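Local coordinates for arginase (RocF) (Helicobacter pylori, PDB 4G3H), which probably hydrolyses L-arginine to L-ornithine and urea, using two manganese ions bound per subunit, at residues Met39-Gln44 against Leu304-Cys309; Arg22-Ala27 against Lys296-Ile301; Gln99-Val104 against Leu274-Val279; Glu214-Thr219 against Gly264-Ser269. All coordinates share one frame; numbering follows the deposited sequence.

Contact 1 (Met39-Gln44 against Leu304-Cys309)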
loop_
_atom_site.group_PDB
_atom_site.type_symbol
_atom_site.label_atom_id
_atom_site.label_comp_id
_atom_site.label_asym_id
_atom_site.label_seq_id
_atom_site.Cartn_x
_atom_site.Cartn_y
_atom_site.Cartn_z
ATOM N N MET A 39 -15.265 -16.402 -18.435
ATOM C CA MET A 39 -15.235 -15.134 -17.708
ATOM C C MET A 39 -13.850 -14.492 -17.578
ATOM O O MET A 39 -12.869 -15.159 -17.253
ATOM C CB MET A 39 -15.828 -15.339 -16.313
ATOM C CG MET A 39 -17.248 -15.895 -16.321
ATOM S SD MET A 39 -17.857 -16.215 -14.650
ATOM C CE MET A 39 -18.202 -14.524 -14.093
ATOM N N GLN A 40 -13.784 -13.188 -17.817
ATOM C CA GLN A 40 -12.525 -12.477 -17.702
ATOM C C GLN A 40 -12.584 -11.596 -16.468
ATOM O O GLN A 40 -13.257 -10.566 -16.463
ATOM C CB GLN A 40 -12.276 -11.615 -18.936
ATOM C CG GLN A 40 -10.929 -10.921 -18.923
ATOM C CD GLN A 40 -10.716 -10.041 -20.137
ATOM O OE1 GLN A 40 -9.587 -9.682 -20.461
ATOM N NE2 GLN A 40 -11.806 -9.680 -20.809
ATOM N N THR A 41 -11.878 -12.000 -15.419
ATOM C CA THR A 41 -11.878 -11.240 -14.172
ATOM C C THR A 41 -11.218 -9.873 -14.334
ATOM O O THR A 41 -11.826 -8.846 -14.024
ATOM C CB THR A 41 -11.169 -12.031 -13.050
ATOM O OG1 THR A 41 -11.872 -13.255 -12.821
ATOM C CG2 THR A 41 -11.137 -11.225 -11.760
ATOM N N ILE A 42 -9.975 -9.856 -14.811
ATOM C CA ILE A 42 -9.258 -8.601 -15.016
ATOM C C ILE A 42 -9.545 -8.139 -16.440
ATOM O O ILE A 42 -9.071 -8.738 -17.408
ATOM C CB ILE A 42 -7.737 -8.786 -14.816
ATOM C CG1 ILE A 42 -7.457 -9.236 -13.377
ATOM C CG2 ILE A 42 -7.005 -7.477 -15.110
ATOM C CD1 ILE A 42 -6.009 -9.576 -13.106
ATOM N N THR A 43 -10.335 -7.076 -16.560
ATOM C CA THR A 43 -10.735 -6.546 -17.860
ATOM C C THR A 43 -9.764 -5.520 -18.411
ATOM O O THR A 43 -9.839 -5.144 -19.577
ATOM C CB THR A 43 -12.121 -5.879 -17.781
ATOM O OG1 THR A 43 -12.037 -4.712 -16.952
ATOM C CG2 THR A 43 -13.147 -6.843 -17.188
ATOM N N GLN A 44 -8.848 -5.062 -17.575
ATOM C CA GLN A 44 -7.899 -4.067 -18.023
ATOM C C GLN A 44 -6.607 -4.054 -17.220
ATOM O O GLN A 44 -6.625 -4.058 -15.991
ATOM C CB GLN A 44 -8.562 -2.687 -17.973
ATOM C CG GLN A 44 -7.616 -1.517 -18.180
ATOM C CD GLN A 44 -8.328 -0.176 -18.121
ATOM O OE1 GLN A 44 -7.751 0.827 -17.706
ATOM N NE2 GLN A 44 -9.584 -0.152 -18.547
ATOM N N LEU A 304 -5.989 -14.989 -3.897
ATOM C CA LEU A 304 -6.876 -14.838 -2.756
ATOM C C LEU A 304 -7.568 -13.472 -2.770
ATOM O O LEU A 304 -8.773 -13.375 -2.542
ATOM C CB LEU A 304 -6.077 -15.024 -1.463
ATOM C CG LEU A 304 -6.793 -14.924 -0.116
ATOM C CD1 LEU A 304 -5.994 -15.666 0.930
ATOM C CD2 LEU A 304 -6.959 -13.477 0.279
ATOM N N ILE A 305 -6.805 -12.419 -3.033
ATOM C CA ILE A 305 -7.368 -11.073 -3.079
ATOM C C ILE A 305 -8.338 -10.932 -4.244
ATOM O O ILE A 305 -9.455 -10.428 -4.089
ATOM C CB ILE A 305 -6.270 -10.016 -3.260
ATOM C CG1 ILE A 305 -5.316 -10.050 -2.066
ATOM C CG2 ILE A 305 -6.901 -8.642 -3.449
ATOM C CD1 ILE A 305 -4.119 -9.131 -2.212
ATOM N N ILE A 306 -7.900 -11.377 -5.415
ATOM C CA ILE A 306 -8.717 -11.286 -6.614
ATOM C C ILE A 306 -10.002 -12.093 -6.513
ATOM O O ILE A 306 -11.090 -11.587 -6.820
ATOM C CB ILE A 306 -7.922 -11.745 -7.839
ATOM C CG1 ILE A 306 -6.747 -10.785 -8.062
ATOM C CG2 ILE A 306 -8.831 -11.781 -9.075
ATOM C CD1 ILE A 306 -5.771 -11.237 -9.136
ATOM N N ASN A 307 -9.885 -13.342 -6.069
ATOM C CA ASN A 307 -11.051 -14.202 -5.948
ATOM C C ASN A 307 -12.064 -13.744 -4.902
ATOM O O ASN A 307 -13.249 -14.042 -5.011
ATOM C CB ASN A 307 -10.615 -15.646 -5.692
ATOM C CG ASN A 307 -9.931 -16.263 -6.906
ATOM O OD1 ASN A 307 -10.374 -16.070 -8.038
ATOM N ND2 ASN A 307 -8.855 -17.006 -6.676
ATOM N N SER A 308 -11.614 -13.003 -3.900
ATOM C CA SER A 308 -12.532 -12.512 -2.874
ATOM C C SER A 308 -13.201 -11.208 -3.297
ATOM O O SER A 308 -14.386 -11.010 -3.049
ATOM C CB SER A 308 -11.794 -12.276 -1.555
ATOM O OG SER A 308 -11.192 -13.471 -1.091
ATOM N N CYS A 309 -12.444 -10.330 -3.948
ATOM C CA CYS A 309 -12.965 -9.027 -4.356
ATOM C C CYS A 309 -13.711 -8.954 -5.689
ATOM O O CYS A 309 -14.450 -7.997 -5.924
ATOM C CB CYS A 309 -11.829 -7.994 -4.373
ATOM S SG CYS A 309 -10.955 -7.806 -2.791
#

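Contact 2 (Arg22-Ala27 against Lys296-Ile301)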
loop_
_atom_site.group_PDB
_atom_site.type_symbol
_atom_site.label_atom_id
_atom_site.label_comp_id
_atom_site.label_asym_id
_atom_site.label_seq_id
_atom_site.Cartn_x
_atom_site.Cartn_y
_atom_site.Cartn_z
ATOM N N ARG A 22 6.429 -6.440 -13.060
ATOM C CA ARG A 22 6.263 -6.965 -14.414
ATOM C C ARG A 22 6.066 -8.475 -14.429
ATOM O O ARG A 22 5.341 -8.994 -15.270
ATOM C CB ARG A 22 7.432 -6.551 -15.327
ATOM C CG ARG A 22 8.829 -6.858 -14.829
ATOM C CD ARG A 22 9.152 -8.339 -14.873
ATOM N NE ARG A 22 8.979 -8.926 -16.197
ATOM C CZ ARG A 22 9.209 -10.207 -16.476
ATOM N NH1 ARG A 22 9.025 -10.669 -17.704
ATOM N NH2 ARG A 22 9.627 -11.029 -15.523
ATOM N N ARG A 23 6.698 -9.173 -13.490
ATOM C CA ARG A 23 6.556 -10.626 -13.384
ATOM C C ARG A 23 5.117 -10.976 -13.007
ATOM O O ARG A 23 4.507 -11.879 -13.580
ATOM C CB ARG A 23 7.465 -11.194 -12.293
ATOM C CG ARG A 23 8.924 -11.393 -12.644
ATOM C CD ARG A 23 9.518 -12.366 -11.632
ATOM N NE ARG A 23 10.956 -12.566 -11.775
ATOM C CZ ARG A 23 11.652 -13.457 -11.076
ATOM N NH1 ARG A 23 12.959 -13.575 -11.263
ATOM N NH2 ARG A 23 11.040 -14.240 -10.194
ATOM N N LEU A 24 4.597 -10.263 -12.014
ATOM C CA LEU A 24 3.244 -10.480 -11.532
ATOM C C LEU A 24 2.216 -10.123 -12.614
ATOM O O LEU A 24 1.227 -10.830 -12.785
ATOM C CB LEU A 24 3.018 -9.655 -10.251
ATOM C CG LEU A 24 3.956 -10.049 -9.096
ATOM C CD1 LEU A 24 3.836 -9.069 -7.952
ATOM C CD2 LEU A 24 3.619 -11.458 -8.625
ATOM N N ARG A 25 2.456 -9.041 -13.347
ATOM C CA ARG A 25 1.547 -8.627 -14.418
ATOM C C ARG A 25 1.429 -9.711 -15.493
ATOM O O ARG A 25 0.332 -10.024 -15.955
ATOM C CB ARG A 25 2.039 -7.343 -15.086
ATOM C CG ARG A 25 1.912 -6.083 -14.257
ATOM C CD ARG A 25 2.689 -4.929 -14.898
ATOM N NE ARG A 25 2.204 -4.565 -16.229
ATOM C CZ ARG A 25 2.728 -3.591 -16.970
ATOM N NH1 ARG A 25 3.756 -2.883 -16.509
ATOM N NH2 ARG A 25 2.228 -3.316 -18.169
ATOM N N GLU A 26 2.566 -10.269 -15.898
ATOM C CA GLU A 26 2.572 -11.305 -16.921
ATOM C C GLU A 26 1.914 -12.593 -16.429
ATOM O O GLU A 26 1.174 -13.233 -17.175
ATOM C CB GLU A 26 4.005 -11.558 -17.406
ATOM C CG GLU A 26 4.576 -10.353 -18.166
ATOM C CD GLU A 26 6.014 -10.537 -18.642
ATOM O OE1 GLU A 26 6.504 -9.666 -19.396
ATOM O OE2 GLU A 26 6.657 -11.540 -18.266
ATOM N N ALA A 27 2.116 -12.966 -15.193
ATOM C CA ALA A 27 1.520 -14.030 -14.576
ATOM C C ALA A 27 0.009 -13.907 -14.435
ATOM O O ALA A 27 -0.590 -14.696 -14.805
ATOM C CB ALA A 27 2.181 -14.447 -13.383
ATOM N N LYS A 296 5.466 -18.058 -6.069
ATOM C CA LYS A 296 4.210 -18.786 -5.966
ATOM C C LYS A 296 3.384 -18.273 -4.784
ATOM O O LYS A 296 2.162 -18.176 -4.867
ATOM C CB LYS A 296 4.463 -20.292 -5.808
ATOM C CG LYS A 296 4.969 -20.973 -7.076
ATOM C CD LYS A 296 4.827 -22.493 -7.008
ATOM C CE LYS A 296 5.784 -23.123 -6.004
ATOM N NZ LYS A 296 7.208 -23.012 -6.436
ATOM N N GLN A 297 4.052 -17.942 -3.688
ATOM C CA GLN A 297 3.342 -17.442 -2.520
ATOM C C GLN A 297 2.665 -16.103 -2.807
ATOM O O GLN A 297 1.506 -15.899 -2.441
ATOM C CB GLN A 297 4.298 -17.318 -1.331
ATOM C CG GLN A 297 4.775 -18.670 -0.825
ATOM C CD GLN A 297 5.695 -18.564 0.372
ATOM O OE1 GLN A 297 6.679 -17.830 0.346
ATOM N NE2 GLN A 297 5.385 -19.311 1.425
ATOM N N VAL A 298 3.387 -15.201 -3.467
ATOM C CA VAL A 298 2.846 -13.892 -3.814
ATOM C C VAL A 298 1.651 -14.090 -4.755
ATOM O O VAL A 298 0.573 -13.517 -4.550
ATOM C CB VAL A 298 3.933 -13.014 -4.491
ATOM C CG1 VAL A 298 3.346 -11.682 -4.942
ATOM C CG2 VAL A 298 5.076 -12.765 -3.510
ATOM N N LEU A 299 1.838 -14.919 -5.777
ATOM C CA LEU A 299 0.767 -15.196 -6.722
ATOM C C LEU A 299 -0.456 -15.762 -6.001
ATOM O O LEU A 299 -1.589 -15.500 -6.393
ATOM C CB LEU A 299 1.256 -16.159 -7.810
ATOM C CG LEU A 299 2.118 -15.466 -8.873
ATOM C CD1 LEU A 299 2.686 -16.482 -9.848
ATOM C CD2 LEU A 299 1.268 -14.443 -9.607
ATOM N N GLU A 300 -0.227 -16.533 -4.945
ATOM C CA GLU A 300 -1.330 -17.092 -4.170
ATOM C C GLU A 300 -2.021 -15.983 -3.379
ATOM O O GLU A 300 -3.242 -15.985 -3.236
ATOM C CB GLU A 300 -0.822 -18.189 -3.233
ATOM C CG GLU A 300 -0.483 -19.486 -3.958
ATOM C CD GLU A 300 0.147 -20.528 -3.051
ATOM O OE1 GLU A 300 -0.381 -20.756 -1.942
ATOM O OE2 GLU A 300 1.164 -21.127 -3.457
ATOM N N ILE A 301 -1.238 -15.035 -2.874
ATOM C CA ILE A 301 -1.787 -13.896 -2.141
ATOM C C ILE A 301 -2.714 -13.157 -3.111
ATOM O O ILE A 301 -3.842 -12.787 -2.771
ATOM C CB ILE A 301 -0.675 -12.905 -1.709
ATOM C CG1 ILE A 301 0.393 -13.619 -0.876
ATOM C CG2 ILE A 301 -1.284 -11.747 -0.929
ATOM C CD1 ILE A 301 -0.068 -14.073 0.476
#

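Contact 3 (Gln99-Val104 against Leu274-Val279)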
loop_
_atom_site.group_PDB
_atom_site.type_symbol
_atom_site.label_atom_id
_atom_site.label_comp_id
_atom_site.label_asym_id
_atom_site.label_seq_id
_atom_site.Cartn_x
_atom_site.Cartn_y
_atom_site.Cartn_z
ATOM N N GLN A 99 -3.544 9.810 -2.472
ATOM C CA GLN A 99 -4.022 11.178 -2.629
ATOM C C GLN A 99 -5.060 11.190 -3.750
ATOM O O GLN A 99 -6.074 11.891 -3.666
ATOM C CB GLN A 99 -2.878 12.136 -2.973
ATOM C CG GLN A 99 -1.897 12.393 -1.831
ATOM C CD GLN A 99 -2.580 12.867 -0.554
ATOM O OE1 GLN A 99 -3.007 12.065 0.272
ATOM N NE2 GLN A 99 -2.691 14.178 -0.397
ATOM N N ALA A 100 -4.807 10.411 -4.799
ATOM C CA ALA A 100 -5.744 10.333 -5.916
ATOM C C ALA A 100 -7.043 9.705 -5.410
ATOM O O ALA A 100 -8.141 10.130 -5.775
ATOM C CB ALA A 100 -5.157 9.491 -7.031
ATOM N N PHE A 101 -6.899 8.694 -4.558
ATOM C CA PHE A 101 -8.030 7.986 -3.971
ATOM C C PHE A 101 -8.881 8.957 -3.136
ATOM O O PHE A 101 -10.112 8.966 -3.238
ATOM C CB PHE A 101 -7.507 6.859 -3.081
ATOM C CG PHE A 101 -8.567 5.930 -2.581
ATOM C CD1 PHE A 101 -9.155 4.998 -3.436
ATOM C CD2 PHE A 101 -8.957 5.955 -1.244
ATOM C CE1 PHE A 101 -10.111 4.100 -2.969
ATOM C CE2 PHE A 101 -9.915 5.059 -0.765
ATOM C CZ PHE A 101 -10.492 4.128 -1.633
ATOM N N ARG A 102 -8.214 9.753 -2.301
ATOM C CA ARG A 102 -8.884 10.740 -1.458
ATOM C C ARG A 102 -9.549 11.797 -2.340
ATOM O O ARG A 102 -10.657 12.243 -2.058
ATOM C CB ARG A 102 -7.876 11.439 -0.543
ATOM C CG ARG A 102 -7.124 10.523 0.398
ATOM C CD ARG A 102 -6.006 11.281 1.109
ATOM N NE ARG A 102 -6.522 12.285 2.039
ATOM C CZ ARG A 102 -5.754 13.114 2.742
ATOM N NH1 ARG A 102 -4.432 13.065 2.616
ATOM N NH2 ARG A 102 -6.307 13.982 3.581
ATOM N N SER A 103 -8.860 12.192 -3.404
ATOM C CA SER A 103 -9.374 13.198 -4.321
ATOM C C SER A 103 -10.678 12.759 -4.976
ATOM O O SER A 103 -11.613 13.548 -5.080
ATOM C CB SER A 103 -8.331 13.516 -5.396
ATOM O OG SER A 103 -8.742 14.623 -6.175
ATOM N N VAL A 104 -10.739 11.508 -5.422
ATOM C CA VAL A 104 -11.953 10.985 -6.046
ATOM C C VAL A 104 -13.095 10.853 -5.031
ATOM O O VAL A 104 -14.256 11.092 -5.362
ATOM C CB VAL A 104 -11.707 9.597 -6.690
ATOM C CG1 VAL A 104 -13.023 9.005 -7.179
ATOM C CG2 VAL A 104 -10.737 9.732 -7.856
ATOM N N LEU A 274 -14.560 -1.892 1.156
ATOM C CA LEU A 274 -13.217 -1.956 0.573
ATOM C C LEU A 274 -13.305 -1.527 -0.888
ATOM O O LEU A 274 -13.953 -2.195 -1.686
ATOM C CB LEU A 274 -12.668 -3.387 0.652
ATOM C CG LEU A 274 -11.243 -3.635 0.129
ATOM C CD1 LEU A 274 -10.233 -2.849 0.964
ATOM C CD2 LEU A 274 -10.927 -5.122 0.202
ATOM N N LYS A 275 -12.650 -0.421 -1.237
ATOM C CA LYS A 275 -12.685 0.079 -2.610
ATOM C C LYS A 275 -11.378 -0.096 -3.380
ATOM O O LYS A 275 -11.320 0.177 -4.578
ATOM C CB LYS A 275 -13.103 1.558 -2.629
ATOM C CG LYS A 275 -14.464 1.810 -1.995
ATOM C CD LYS A 275 -15.524 0.939 -2.649
ATOM C CE LYS A 275 -16.832 0.971 -1.878
ATOM N NZ LYS A 275 -17.838 0.029 -2.451
ATOM N N ALA A 276 -10.325 -0.538 -2.702
ATOM C CA ALA A 276 -9.057 -0.754 -3.387
ATOM C C ALA A 276 -8.075 -1.564 -2.567
ATOM O O ALA A 276 -8.099 -1.531 -1.334
ATOM C CB ALA A 276 -8.420 0.587 -3.778
ATOM N N VAL A 277 -7.222 -2.308 -3.267
ATOM C CA VAL A 277 -6.187 -3.091 -2.617
ATOM C C VAL A 277 -4.860 -2.859 -3.327
ATOM O O VAL A 277 -4.765 -2.939 -4.560
ATOM C CB VAL A 277 -6.492 -4.594 -2.618
ATOM C CG1 VAL A 277 -5.336 -5.336 -1.971
ATOM C CG2 VAL A 277 -7.794 -4.876 -1.850
ATOM N N GLU A 278 -3.843 -2.560 -2.528
ATOM C CA GLU A 278 -2.500 -2.311 -3.016
ATOM C C GLU A 278 -1.567 -3.372 -2.426
ATOM O O GLU A 278 -1.564 -3.590 -1.209
ATOM C CB GLU A 278 -2.041 -0.920 -2.555
ATOM C CG GLU A 278 -0.629 -0.525 -2.971
ATOM C CD GLU A 278 -0.041 0.568 -2.084
ATOM O OE1 GLU A 278 -0.811 1.269 -1.394
ATOM O OE2 GLU A 278 1.195 0.734 -2.079
ATOM N N VAL A 279 -0.799 -4.046 -3.278
ATOM C CA VAL A 279 0.162 -5.049 -2.805
ATOM C C VAL A 279 1.491 -4.532 -3.318
ATOM O O VAL A 279 1.640 -4.250 -4.506
ATOM C CB VAL A 279 -0.134 -6.467 -3.355
ATOM C CG1 VAL A 279 0.897 -7.458 -2.810
ATOM C CG2 VAL A 279 -1.529 -6.908 -2.934
#

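Contact 4 (Glu214-Thr219 against Gly264-Ser269)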
loop_
_atom_site.group_PDB
_atom_site.type_symbol
_atom_site.label_atom_id
_atom_site.label_comp_id
_atom_site.label_asym_id
_atom_site.label_seq_id
_atom_site.Cartn_x
_atom_site.Cartn_y
_atom_site.Cartn_z
ATOM N N GLU A 214 -10.036 -11.375 17.548
ATOM C CA GLU A 214 -10.164 -10.166 18.340
ATOM C C GLU A 214 -9.568 -8.992 17.572
ATOM O O GLU A 214 -10.120 -7.897 17.576
ATOM C CB GLU A 214 -9.460 -10.325 19.684
ATOM C CG GLU A 214 -9.741 -9.182 20.637
ATOM C CD GLU A 214 -9.049 -9.352 21.969
ATOM O OE1 GLU A 214 -7.799 -9.354 21.998
ATOM O OE2 GLU A 214 -9.754 -9.488 22.988
ATOM N N VAL A 215 -8.441 -9.227 16.910
ATOM C CA VAL A 215 -7.797 -8.179 16.126
ATOM C C VAL A 215 -8.789 -7.627 15.108
ATOM O O VAL A 215 -8.966 -6.422 15.001
ATOM C CB VAL A 215 -6.539 -8.711 15.382
ATOM C CG1 VAL A 215 -6.049 -7.675 14.382
ATOM C CG2 VAL A 215 -5.432 -9.030 16.384
ATOM N N VAL A 216 -9.455 -8.509 14.371
ATOM C CA VAL A 216 -10.421 -8.062 13.373
ATOM C C VAL A 216 -11.603 -7.322 14.003
ATOM O O VAL A 216 -12.071 -6.306 13.475
ATOM C CB VAL A 216 -10.944 -9.252 12.541
ATOM C CG1 VAL A 216 -12.020 -8.785 11.565
ATOM C CG2 VAL A 216 -9.791 -9.886 11.783
ATOM N N GLN A 217 -12.081 -7.825 15.137
ATOM C CA GLN A 217 -13.213 -7.210 15.820
ATOM C C GLN A 217 -12.860 -5.795 16.278
ATOM O O GLN A 217 -13.657 -4.862 16.131
ATOM C CB GLN A 217 -13.627 -8.077 17.011
ATOM C CG GLN A 217 -15.003 -7.768 17.576
ATOM C CD GLN A 217 -16.072 -7.733 16.504
ATOM O OE1 GLN A 217 -16.104 -8.583 15.611
ATOM N NE2 GLN A 217 -16.958 -6.747 16.588
ATOM N N LYS A 218 -11.663 -5.637 16.837
ATOM C CA LYS A 218 -11.215 -4.326 17.290
ATOM C C LYS A 218 -10.988 -3.416 16.083
ATOM O O LYS A 218 -11.079 -2.191 16.195
ATOM C CB LYS A 218 -9.921 -4.442 18.100
ATOM C CG LYS A 218 -10.068 -5.112 19.463
ATOM C CD LYS A 218 -8.736 -5.108 20.205
ATOM C CE LYS A 218 -8.785 -5.926 21.493
ATOM N NZ LYS A 218 -7.443 -6.038 22.157
ATOM N N THR A 219 -10.687 -4.019 14.931
ATOM C CA THR A 219 -10.471 -3.247 13.704
ATOM C C THR A 219 -11.806 -2.655 13.254
ATOM O O THR A 219 -11.866 -1.501 12.825
ATOM C CB THR A 219 -9.893 -4.123 12.566
ATOM O OG1 THR A 219 -8.575 -4.560 12.924
ATOM C CG2 THR A 219 -9.818 -3.329 11.264
ATOM N N GLY A 264 -7.840 -13.034 4.417
ATOM C CA GLY A 264 -9.167 -13.547 4.118
ATOM C C GLY A 264 -10.249 -12.968 5.013
ATOM O O GLY A 264 -11.336 -12.617 4.542
ATOM N N LEU A 265 -9.946 -12.871 6.304
ATOM C CA LEU A 265 -10.880 -12.332 7.290
ATOM C C LEU A 265 -11.129 -10.840 7.075
ATOM O O LEU A 265 -12.269 -10.374 7.142
ATOM C CB LEU A 265 -10.333 -12.568 8.698
ATOM C CG LEU A 265 -10.877 -13.767 9.478
ATOM C CD1 LEU A 265 -11.063 -14.970 8.573
ATOM C CD2 LEU A 265 -9.919 -14.077 10.620
ATOM N N LEU A 266 -10.063 -10.089 6.821
ATOM C CA LEU A 266 -10.208 -8.660 6.600
ATOM C C LEU A 266 -11.012 -8.387 5.330
ATOM O O LEU A 266 -11.859 -7.490 5.305
ATOM C CB LEU A 266 -8.835 -7.985 6.488
ATOM C CG LEU A 266 -7.975 -7.812 7.744
ATOM C CD1 LEU A 266 -6.706 -7.089 7.353
ATOM C CD2 LEU A 266 -8.714 -7.017 8.808
ATOM N N LEU A 267 -10.738 -9.151 4.276
ATOM C CA LEU A 267 -11.441 -8.960 3.014
ATOM C C LEU A 267 -12.925 -9.285 3.153
ATOM O O LEU A 267 -13.779 -8.595 2.595
ATOM C CB LEU A 267 -10.821 -9.829 1.914
ATOM C CG LEU A 267 -9.371 -9.494 1.541
ATOM C CD1 LEU A 267 -8.879 -10.430 0.447
ATOM C CD2 LEU A 267 -9.292 -8.046 1.084
ATOM N N GLU A 268 -13.231 -10.335 3.902
ATOM C CA GLU A 268 -14.615 -10.729 4.100
ATOM C C GLU A 268 -15.318 -9.771 5.066
ATOM O O GLU A 268 -16.466 -9.391 4.846
ATOM C CB GLU A 268 -14.672 -12.160 4.637
ATOM C CG GLU A 268 -16.004 -12.856 4.427
ATOM C CD GLU A 268 -16.381 -12.960 2.961
ATOM O OE1 GLU A 268 -15.525 -13.380 2.151
ATOM O OE2 GLU A 268 -17.538 -12.630 2.624
ATOM N N SER A 269 -14.623 -9.370 6.126
ATOM C CA SER A 269 -15.201 -8.466 7.113
ATOM C C SER A 269 -15.475 -7.064 6.585
ATOM O O SER A 269 -16.365 -6.380 7.084
ATOM C CB SER A 269 -14.286 -8.358 8.330
ATOM O OG SER A 269 -14.085 -9.623 8.926
#

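Contact 1 (Met39-Gln44 against Leu304-Cys309)
Thr-41 and Ile-306 meet methyl to methyl: CG2 of Thr-41 lies 3.6 Å from CG2 of Ile-306, the two side chains meeting at a slant. Both residues branch at CB and use the same branch. In Thr-41, OG1 sits beside the backbone N (chi1 -61°), off the touching surface, and this leaves CG2 anti to that nitrogen, with the methyl presented to the helix. Ile-306 matches it, its short CG2 branch likewise anti to the backbone N and sent to the loop, with the longer CG1-CD1 arm left for a second neighbour. That neighbour is Ile-42, whose CD1 comes to a looser 4.3 Å from CD1 of Ile-306.

The fold is the three-layer alpha/beta arrangement of arginases, a parallel eight-stranded sheet with helices on both faces. Here the turn leading into edge strand 44-50 rests on the C-terminal helix 293-309, while the side chain of Ile-42 also packs on Leu-3 of the adjoining strand 2-8. His-32 touches both isoleucines. Threonine suits the partly exposed margin, offering a methyl inward, and isoleucine the buried positions.

Further round the helix, Ser-308 OG gives its proton to Leu-304 O at 2.8 Å, tilted 19° from the carbonyl plane. The hydroxyl is thus tied to its own helix, on an oxygen that also accepts from Ser-308 N.

Contact 2 (Arg22-Ala27 against Lys296-Ile301)
Leu-24 and Ala-27 of helix 16-30 pack on Val-298 and Leu-299 of helix 293-309, and everything that passes between the two segments is apolar. The tightest approach is Leu-24 CD2 to Val-298 CG1 at 3.7 Å, with CD1 of the leucine also near that methyl, so the fork of Leu-24 straddles it. The two side chains cross at about a right angle. Val-298 has CG1 opposite its backbone N (chi1 176°), which turns this branch to the leucine. The same CD2 of Leu-24 also meets Leu-299 CD2 at 3.9 Å, and Leu-299 CD2 lies 3.9 Å from Ala-27 CB. Alanine's small side chain lets the tip of Leu-299 come in over the helix.

The segment axes approach to 11.1 Å at a signed crossing angle of -60°, a wide separation bridged by leucine and valine branches.

Charged pairing lies outside this apolar patch: Arg-23 forms a salt bridge to Glu-295, which links the two helices just before 296-301. The chemistry implies that burial of methyl groups joins the two segments, and that the bridge from Arg-23 to Glu-295 adds an ionic link beside them.

Contact 3 (Gln99-Val104 against Leu274-Val279)
This is a buried helix-on-sheet contact, in which one aromatic ring from helix 94-104 reaches down to strand 274-280 in the central parallel sheet. Phe-101 supplies that ring. Its CG is opposite the backbone N (chi1 -171°), which sends the ring out from the helix toward the strand, where it meets two successive residues at their CB atoms. Lys-275 CB sits at the ring edge, in its plane, 3.8 Å from Phe-101 CZ, and Ala-276 CB lies 4.0 Å from Phe-101 CE1.

Each residue type fits its place. Alanine is small enough for the ring to settle close above the strand, and the lysine contributes only the aliphatic root of its side chain. Its bend at chi2 (-55°) leads the rest of the chain away from the phenyl group, and its NZ bonds to Asp-272 O. Strand 274-280 lies between strands 84-87 and 228-234, in the interior of the alpha/beta sandwich of the arginase family, with helix 94-104 on one face and helix 293-309 on the other. Around Phe-101, the rings of Phe-78 and His-105 make edge-to-face contacts, so the phenyl belongs to an aromatic cluster between helices and sheet.

Away from the strand, Arg-102 NH1 donates to Gln-99 OE1 at 2.9 Å, in the carbonyl plane on a lone pair, while the oxygen lies 20° out of the guanidinium plane. Leu-172 O receives NH2 of the same arginine and Leu-165 O takes Gln-99 NE2, so these buried polar groups are bound to the connection between helix 153-163 and strand 179-182.

Contact 4 (Glu214-Thr219 against Gly264-Ser269)
Helices 212-223 and 256-269 run in broadly the same direction here, with segment axes at -32° and 10.5 Å apart at closest approach; the nearest CA atoms are those of Val-216 and Leu-266, 6.8 Å from each other. Val-216 carries the contact. Its CG1, opposite the backbone N (chi1 176°), touches Ser-269 OG at 3.5 Å, while CG2 faces Leu-265 CB at 4.1 Å and Leu-266 CD2 at 4.3 Å. The valine's two methyls thus reach three residues spread over one turn of the other helix, and its compact branching suits a position where the backbones come near.

Ser-269 can face a methyl because its hydroxyl is engaged at home: OG donates to Leu-265 O at 2.7 Å, from above the carbonyl plane. Ser-269 N reaches the same oxygen from the opposite face. Thr-219 repeats this on the first helix, giving its OG1 proton to Val-215 O at 2.8 Å. Beneath the pair, Val-215, Thr-219 and Leu-266 all touch Phe-182 of strand 179-182, so both helices lie on the same face of the sheet. Because the hydroxyls spend their protons on carbonyls of their own helices, the chemistry implies that the two helices are joined by apolar contact rather than by directional bonds.

From the N terminus, helix 16-30 and the turn at 39-44 come first, and both wait for the last helix, 293-309, to close contacts 2 and 1 across more than 250 residues. Their segments alternate along the chain, so these two loops cross. Inside both is nested contact 3, which joins helix 94-104 to the interior strand 274-280, and inside that lies contact 4, pairing helices 212-223 and 256-269. Contacts 1, 3 and 4 touch one another where Leu-267 reaches Leu-304 and Leu-274, and Ile-305 reaches Val-279. Contacts 1 and 2 thus tie N-terminal parts to helix 293-309, while contact 4 joins two helices on the sheet face that 293-309 also covers.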